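Long-range contact in 5-carboxymethyl-2-hydroxymuconate semialdehyde dehydrogenase (Thermus thermophilus, PDB 2D4E), which probably oxidises 5-carboxymethyl-2-hydroxymuconate semialdehyde to the corresponding acid with NAD as cofactor, as a member of the aldehyde dehydrogenase family: residues A27-A32 with V57-G62. Numbering follows the deposited sequence.
Sequences ALHFIA and VAARGG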
# COMPACT_ATOMS: atom_id res chain seq x y z
N ALA C 27 26.10 -9.69 36.70
CA ALA C 27 25.06 -9.64 35.67
C ALA C 27 24.91 -11.05 35.10
O ALA C 27 25.81 -11.55 34.43
CB ALA C 27 25.45 -8.65 34.58
N LEU C 28 23.78 -11.68 35.36
CA LEU C 28 23.56 -13.05 34.90
C LEU C 28 22.76 -13.19 33.60
O LEU C 28 22.16 -12.24 33.12
CB LEU C 28 22.85 -13.86 35.99
CG LEU C 28 23.54 -13.92 37.36
CD1 LEU C 28 22.65 -14.65 38.36
CD2 LEU C 28 24.88 -14.63 37.22
N HIS C 29 22.78 -14.40 33.05
CA HIS C 29 22.04 -14.69 31.84
C HIS C 29 20.59 -14.87 32.28
O HIS C 29 20.31 -15.03 33.46
CB HIS C 29 22.47 -16.03 31.21
CG HIS C 29 23.95 -16.19 31.07
ND1 HIS C 29 24.72 -15.37 30.28
CD2 HIS C 29 24.80 -17.11 31.59
CE1 HIS C 29 25.98 -15.77 30.31
NE2 HIS C 29 26.05 -16.83 31.10
N PHE C 30 19.68 -14.81 31.32
CA PHE C 30 18.28 -15.04 31.61
C PHE C 30 17.89 -16.11 30.59
O PHE C 30 17.79 -15.84 29.39
CB PHE C 30 17.41 -13.80 31.40
CG PHE C 30 16.02 -13.97 31.92
CD1 PHE C 30 15.76 -13.89 33.29
CD2 PHE C 30 14.97 -14.29 31.06
CE1 PHE C 30 14.48 -14.13 33.80
CE2 PHE C 30 13.68 -14.53 31.56
CZ PHE C 30 13.44 -14.45 32.93
N ILE C 31 17.70 -17.33 31.08
CA ILE C 31 17.38 -18.46 30.22
C ILE C 31 16.17 -19.22 30.72
O ILE C 31 16.04 -19.49 31.91
CB ILE C 31 18.60 -19.40 30.12
CG1 ILE C 31 19.80 -18.62 29.57
CG2 ILE C 31 18.27 -20.60 29.25
CD1 ILE C 31 21.10 -19.37 29.60
N ALA C 32 15.28 -19.57 29.79
CA ALA C 32 14.07 -20.31 30.13
C ALA C 32 13.37 -19.74 31.37
O ALA C 32 12.98 -20.48 32.27
CB ALA C 32 14.42 -21.78 30.36
N VAL C 57 30.79 -7.46 37.35
CA VAL C 57 31.08 -8.57 36.45
C VAL C 57 29.81 -9.15 35.84
O VAL C 57 28.72 -9.00 36.38
CB VAL C 57 31.85 -9.69 37.21
CG1 VAL C 57 33.11 -9.11 37.85
CG2 VAL C 57 30.96 -10.31 38.28
N ALA C 58 29.97 -9.81 34.70
CA ALA C 58 28.85 -10.44 34.01
C ALA C 58 29.23 -11.87 33.68
O ALA C 58 30.39 -12.16 33.39
CB ALA C 58 28.53 -9.67 32.73
N ALA C 59 28.24 -12.77 33.72
CA ALA C 59 28.48 -14.18 33.42
C ALA C 59 29.07 -14.35 32.02
O ALA C 59 28.61 -13.73 31.05
CB ALA C 59 27.17 -14.96 33.52
N ARG C 60 30.10 -15.19 31.91
CA ARG C 60 30.75 -15.42 30.63
C ARG C 60 30.11 -16.60 29.92
O ARG C 60 30.52 -17.74 30.10
CB ARG C 60 32.24 -15.68 30.85
CG ARG C 60 33.05 -15.82 29.57
CD ARG C 60 34.54 -15.83 29.86
NE ARG C 60 35.33 -16.01 28.65
CZ ARG C 60 36.66 -15.96 28.62
NH1 ARG C 60 37.35 -15.74 29.74
NH2 ARG C 60 37.31 -16.15 27.48
N GLY C 61 29.10 -16.30 29.11
CA GLY C 61 28.37 -17.34 28.39
C GLY C 61 29.10 -17.95 27.21
O GLY C 61 29.87 -17.28 26.52
N GLY C 62 28.84 -19.24 26.98
CA GLY C 62 29.46 -19.95 25.87
C GLY C 62 28.44 -20.80 25.13
O GLY C 62 27.24 -20.60 25.28
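The backbone oxygen of A27 takes two approaches from the strand across: the N-H of A59 comes in at 2.8 Å from A59 N to A27 O, nearly head-on to the carbonyl (C=O...N angle 161°), and the CA-H of A58 adds a weaker C-H...O contact. A27 pays back through its own N-H, 2.7 Å from A27 N to V57 O and lying in the plane of that carbonyl. The two bonds straddle A58 and make a single parallel beta bridge between A27 and A58, whose methyls also meet, CB to CB, at 3.7 Å.

Past the bridge the chains diverge, and the H29 ring reaches across to A59 and G61. With CG beside the backbone N and anti to the carbonyl carbon (chi1 -49°), the imidazole leans back over A59. The A59 methyl sits under one ring face in a CH-pi contact, CB 3.6 Å from the ring centroid and shifted toward the NE2-CE1 rim. At the ring edge, near its plane, CE1 reaches G61 N at 3.4 Å. With no side chain on G61, the imidazole edge comes right up to its backbone. Both ring nitrogens are used: NE2 bonds to S38 OG, which also bonds R60 O, and ND1 to the backbone N of Q226. A leucine at H29 would probably leave S38 OG and Q226 N without these ring partners and lose the flat face against the A59 methyl.

Around this join, strand 29-31 pairs with strand 34-36 and strand 53-59 with strand 43-48, so the bridge ties together two small antiparallel hairpins. Helix 203-214 packs against A27, while helix 63-80, which starts just after G62, touches H29 through E65.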